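Local coordinates for protein tripeptidase (Staphylococcus aureus subsp. aureus, PDB 3RZA) that probably hydrolyses tripeptides as a metal-dependent peptidase of the M20/M25/M40 family, binding zinc and calcium ions, at residues Ile232-Leu237 / Thr286-Thr291; Gly238-Asp241 / Thr245-Ile248. One frame throughout, in Å; residues are numbered along the deposited sequence. Where two conformers were deposited one is given.

Contact 1. Residues Ile232-Leu237 / Thr286-Thr291; sequences ISRMKL and TDVFET
Two torsions carry the methyl end of Met235, a selenomethionine, onto the ring of Phe289: CG stands anti to the backbone N (chi1 -156°), and the otherwise extended chain bends at its last rotatable bond (chi3 -81°). The bend swings CE away from the line of the chain and over the aromatic face. There Met235 CE lies 3.5 Å from the centroid of the Phe289 ring and only 7° off the normal. Its centring is confirmed by the six ring carbons, all at nearly equal range, from Phe289 CZ at 3.6 Å to Phe289 CG at 3.9 Å from Met235 CE. This is a CH-pi contact of the methyl; Met235 SE sits obliquely at 4.7 Å from the centroid of the Phe289 ring, which completes a Met-aromatic pair whose side chains cross at about a right angle.

Val288 supplies the other apolar surface. Val288 CG1 touches Met235 CE at 3.7 Å and, next to it, Arg234 CB at 3.8 Å, so one methyl bridges two successive residues of 232-237. The guanidinium of Arg234 reaches across to the later part of helix 275-295, where NH1 forms a salt bridge with Glu295. On 286-291 itself, Thr291 OG1 bonds to Asp287 O at 2.7 Å, joining Thr291 N on that oxygen from the opposite face of the carbonyl plane.

The contact joins the C-terminal end of helix 224-234 and the chain just beyond it to helix 275-295. Lys236 adds hydrogen bonds from its backbone O and N to the side chains of Gln281 and His284, respectively, of the same helix 275-295. That helix lies against the sheet: Phe289 packs on Ala206 and Ile208 of strand 194-209 and on Ala300 and Val302 of strand 299-312.

Contact 2. Residues Gly238-Asp241 / Thr245-Ile248; sequences GQVD and TANI
Gly238 and Ala246 form an antiparallel hydrogen-bonded pair near the turn of a beta hairpin, whose first arm, residues 238-241, is distorted by an inverse gamma turn centred on Gln239 and by a classic beta bulge in which Val240 and Asp241 both face Thr244. The backbone bonds are reciprocal: Gly238 N donates to Ala246 O at 2.8 Å, and Ala246 N returns a bond to Gly238 O at 3.0 Å. Gly238 O also receives a CA-H...O contact from Thr245 CA at 3.2 Å. The positive phi of Gly238 (76°) is a conformation that favours glycine. Beyond the pair, Thr245 and Asn247 are backbone hydrogen-bonded with Arg271 and Glu269 of strand 263-272.

Side-chain packing is lighter. Val240 CG2 meets Ala246 CB at 4.0 Å, and Gln281 of helix 275-295 touches both side chains. Gln239, bent at chi2 (70°), lays its amide against the methyl of Thr245, with Gln239 OE1 3.7 Å from Thr245 CG2.

Two side chains make polar bonds. Asn247 ND2 reaches Thr257 O and Ile259 O of the second subunit. The bend in Gln239 also turns its amide forward along its own segment, where Gln239 NE2 donates to Asp241 O at 2.7 Å, the acceptor lying close to the plane of the Gln239 amide.

In the fold
The centres of contacts 1 and 2 lie 12 Å apart, and the chain leaving helix 224-234 passes directly from one to the other. Leu237 makes the join: its CD2 meets Ala246 CB at 3.9 Å and its CD1 meets Ile248 CG1 at 3.9 Å, while Ile232 CD1 adds a contact to Ile248 CG2 at 4.1 Å. Both contacts touch the second subunit, consistent with the dimerisation domain of M20 peptidases. Neither includes a ligand of the metal sites, where zinc is bound by His98, Asp129 and Asp186. Contact 2 does adjoin a small bound molecule, an isopropyl alcohol about 3 Å from the Thr245 side chain, probably from the crystallisation liquor.

Contact 1. Residues Ile232-Leu237 / Thr286-Thr291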
loop_
_atom_site.group_PDB
_atom_site.type_symbol
_atom_site.label_atom_id
_atom_site.label_comp_id
_atom_site.label_asym_id
_atom_site.label_seq_id
_atom_site.Cartn_x
_atom_site.Cartn_y
_atom_site.Cartn_z
ATOM N N ILE A 232 3.580 -16.515 -0.450
ATOM C CA ILE A 232 4.844 -16.068 -1.049
ATOM C C ILE A 232 6.061 -16.877 -0.576
ATOM O O ILE A 232 6.925 -17.215 -1.408
ATOM C CB ILE A 232 5.103 -14.557 -0.788
ATOM C CG1 ILE A 232 4.136 -13.692 -1.583
ATOM C CG2 ILE A 232 6.540 -14.170 -1.145
ATOM C CD1 ILE A 232 4.228 -12.186 -1.172
ATOM N N SER A 233 6.109 -17.227 0.713
ATOM C CA SER A 233 7.206 -18.072 1.257
ATOM C C SER A 233 7.179 -19.512 0.724
ATOM O O SER A 233 8.218 -20.159 0.628
ATOM C CB SER A 233 7.183 -18.090 2.795
ATOM O OG SER A 233 8.028 -19.113 3.325
ATOM N N ARG A 234 5.984 -20.012 0.381
ATOM C CA ARG A 234 5.836 -21.360 -0.202
ATOM C C ARG A 234 6.190 -21.451 -1.699
ATOM O O ARG A 234 6.334 -22.536 -2.207
ATOM C CB ARG A 234 4.401 -21.867 -0.019
ATOM C CG ARG A 234 3.955 -21.978 1.409
ATOM C CD ARG A 234 2.513 -22.410 1.474
ATOM N NE ARG A 234 2.016 -22.452 2.852
ATOM C CZ ARG A 234 0.935 -23.126 3.275
ATOM N NH1 ARG A 234 0.154 -23.801 2.430
ATOM N NH2 ARG A 234 0.612 -23.100 4.569
HETATM N N MSE A 235 6.342 -20.305 -2.374
HETATM C CA MSE A 235 6.263 -20.176 -3.827
HETATM C C MSE A 235 7.661 -20.208 -4.379
HETATM O O MSE A 235 8.568 -19.718 -3.731
HETATM C CB MSE A 235 5.612 -18.807 -4.150
HETATM C CG MSE A 235 4.959 -18.714 -5.454
HETATM SE SE MSE A 235 3.822 -17.170 -5.536
HETATM C CE MSE A 235 2.233 -17.904 -4.602
ATOM N N LYS A 236 7.839 -20.786 -5.563
ATOM C CA LYS A 236 9.071 -20.640 -6.350
ATOM C C LYS A 236 9.027 -19.257 -6.999
ATOM O O LYS A 236 8.037 -18.897 -7.663
ATOM C CB LYS A 236 9.175 -21.715 -7.431
ATOM C CG LYS A 236 9.201 -23.178 -6.910
ATOM C CD LYS A 236 9.651 -24.191 -8.024
ATOM C CE LYS A 236 8.754 -25.491 -8.178
ATOM N NZ LYS A 236 7.908 -25.489 -9.471
ATOM N N LEU A 237 10.054 -18.461 -6.748
ATOM C CA LEU A 237 10.102 -17.061 -7.174
ATOM C C LEU A 237 11.540 -16.711 -7.488
ATOM O O LEU A 237 12.446 -17.464 -7.148
ATOM C CB LEU A 237 9.595 -16.153 -6.048
ATOM C CG LEU A 237 8.108 -16.129 -5.748
ATOM C CD1 LEU A 237 7.830 -15.332 -4.477
ATOM C CD2 LEU A 237 7.326 -15.554 -6.896
ATOM N N THR A 286 -0.782 -19.646 -8.790
ATOM C CA THR A 286 -2.241 -19.754 -8.596
ATOM C C THR A 286 -2.617 -20.794 -7.536
ATOM O O THR A 286 -3.285 -20.463 -6.533
ATOM C CB THR A 286 -2.920 -20.120 -9.930
ATOM O OG1 THR A 286 -2.575 -19.135 -10.905
ATOM C CG2 THR A 286 -4.465 -20.248 -9.783
ATOM N N ASP A 287 -2.142 -22.017 -7.715
ATOM C CA ASP A 287 -2.442 -23.105 -6.755
ATOM C C ASP A 287 -1.962 -22.823 -5.337
ATOM O O ASP A 287 -2.697 -23.101 -4.384
ATOM C CB ASP A 287 -1.868 -24.456 -7.221
ATOM C CG ASP A 287 -2.593 -25.028 -8.454
ATOM O OD1 ASP A 287 -3.719 -24.597 -8.772
ATOM O OD2 ASP A 287 -2.029 -25.925 -9.105
ATOM N N VAL A 288 -0.769 -22.234 -5.200
ATOM C CA VAL A 288 -0.228 -21.915 -3.876
ATOM C C VAL A 288 -1.038 -20.812 -3.166
ATOM O O VAL A 288 -1.361 -20.954 -1.984
ATOM C CB VAL A 288 1.296 -21.588 -3.923
ATOM C CG1 VAL A 288 1.754 -21.003 -2.624
ATOM C CG2 VAL A 288 2.090 -22.885 -4.219
ATOM N N PHE A 289 -1.416 -19.759 -3.891
ATOM C CA PHE A 289 -2.327 -18.735 -3.342
ATOM C C PHE A 289 -3.673 -19.309 -2.879
ATOM O O PHE A 289 -4.083 -19.081 -1.745
ATOM C CB PHE A 289 -2.601 -17.611 -4.376
ATOM C CG PHE A 289 -1.491 -16.599 -4.508
ATOM C CD1 PHE A 289 -0.964 -15.959 -3.387
ATOM C CD2 PHE A 289 -0.993 -16.262 -5.766
ATOM C CE1 PHE A 289 0.043 -15.011 -3.501
ATOM C CE2 PHE A 289 0.010 -15.299 -5.895
ATOM C CZ PHE A 289 0.538 -14.675 -4.742
ATOM N N GLU A 290 -4.321 -20.077 -3.756
ATOM C CA GLU A 290 -5.641 -20.638 -3.494
ATOM C C GLU A 290 -5.646 -21.633 -2.326
ATOM O O GLU A 290 -6.438 -21.472 -1.376
ATOM C CB GLU A 290 -6.207 -21.271 -4.762
ATOM C CG GLU A 290 -6.562 -20.204 -5.843
ATOM C CD GLU A 290 -7.116 -20.800 -7.155
ATOM O OE1 GLU A 290 -6.892 -22.006 -7.409
ATOM O OE2 GLU A 290 -7.755 -20.049 -7.947
ATOM N N THR A 291 -4.702 -22.579 -2.339
ATOM C CA THR A 291 -4.620 -23.603 -1.295
ATOM C C THR A 291 -4.151 -23.036 0.048
ATOM O O THR A 291 -4.649 -23.469 1.075
ATOM C CB THR A 291 -3.719 -24.796 -1.700
ATOM O OG1 THR A 291 -2.411 -24.319 -1.996
ATOM C CG2 THR A 291 -4.259 -25.492 -2.897
#

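Contact 2. Residues Gly238-Asp241 / Thr245-Ile248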
loop_
_atom_site.group_PDB
_atom_site.type_symbol
_atom_site.label_atom_id
_atom_site.label_comp_id
_atom_site.label_asym_id
_atom_site.label_seq_id
_atom_site.Cartn_x
_atom_site.Cartn_y
_atom_site.Cartn_z
ATOM N N GLY A 238 11.746 -15.555 -8.118
ATOM C CA GLY A 238 13.076 -15.103 -8.515
ATOM C C GLY A 238 13.499 -15.891 -9.739
ATOM O O GLY A 238 12.708 -16.053 -10.664
ATOM N N GLN A 239 14.730 -16.400 -9.739
ATOM C CA GLN A 239 15.224 -17.211 -10.865
ATOM C C GLN A 239 14.722 -18.620 -10.640
ATOM O O GLN A 239 15.388 -19.425 -9.999
ATOM C CB GLN A 239 16.752 -17.144 -10.968
ATOM C CG GLN A 239 17.336 -17.686 -12.307
ATOM C CD GLN A 239 17.032 -16.781 -13.515
ATOM O OE1 GLN A 239 17.178 -15.550 -13.446
ATOM N NE2 GLN A 239 16.608 -17.389 -14.619
ATOM N N VAL A 240 13.514 -18.892 -11.132
ATOM C CA VAL A 240 12.854 -20.187 -10.921
ATOM C C VAL A 240 13.671 -21.348 -11.535
ATOM O O VAL A 240 13.882 -22.374 -10.898
ATOM C CB VAL A 240 11.394 -20.175 -11.478
ATOM C CG1 VAL A 240 10.767 -21.586 -11.426
ATOM C CG2 VAL A 240 10.539 -19.148 -10.711
ATOM N N ASP A 241 14.125 -21.160 -12.767
ATOM C CA ASP A 241 15.143 -22.036 -13.372
ATOM C C ASP A 241 15.951 -21.218 -14.362
ATOM O O ASP A 241 15.785 -19.981 -14.411
ATOM C CB ASP A 241 14.508 -23.332 -13.985
ATOM C CG ASP A 241 13.531 -23.072 -15.173
ATOM O OD1 ASP A 241 13.705 -22.152 -16.026
ATOM O OD2 ASP A 241 12.586 -23.882 -15.290
ATOM N N THR A 245 11.555 -16.875 -14.796
ATOM C CA THR A 245 11.589 -15.942 -13.667
ATOM C C THR A 245 10.178 -15.666 -13.130
ATOM O O THR A 245 9.197 -15.866 -13.831
ATOM C CB THR A 245 12.337 -14.583 -14.035
ATOM O OG1 THR A 245 11.606 -13.844 -15.022
ATOM C CG2 THR A 245 13.725 -14.839 -14.555
ATOM N N ALA A 246 10.104 -15.204 -11.877
ATOM C CA ALA A 246 8.859 -14.755 -11.279
ATOM C C ALA A 246 9.124 -13.685 -10.189
ATOM O O ALA A 246 10.114 -13.758 -9.476
ATOM C CB ALA A 246 8.099 -15.950 -10.709
ATOM N N ASN A 247 8.247 -12.677 -10.124
ATOM C CA ASN A 247 8.407 -11.515 -9.257
ATOM C C ASN A 247 7.064 -11.089 -8.633
ATOM O O ASN A 247 6.068 -10.943 -9.349
ATOM C CB ASN A 247 8.966 -10.345 -10.065
ATOM C CG ASN A 247 9.428 -9.186 -9.183
ATOM O OD1 ASN A 247 10.246 -9.377 -8.300
ATOM N ND2 ASN A 247 8.922 -7.970 -9.451
ATOM N N ILE A 248 7.048 -10.906 -7.307
ATOM C CA ILE A 248 5.962 -10.194 -6.620
ATOM C C ILE A 248 6.365 -8.725 -6.605
ATOM O O ILE A 248 7.277 -8.319 -5.869
ATOM C CB ILE A 248 5.723 -10.696 -5.179
ATOM C CG1 ILE A 248 5.528 -12.222 -5.133
ATOM C CG2 ILE A 248 4.509 -9.982 -4.566
ATOM C CD1 ILE A 248 4.353 -12.772 -5.975
#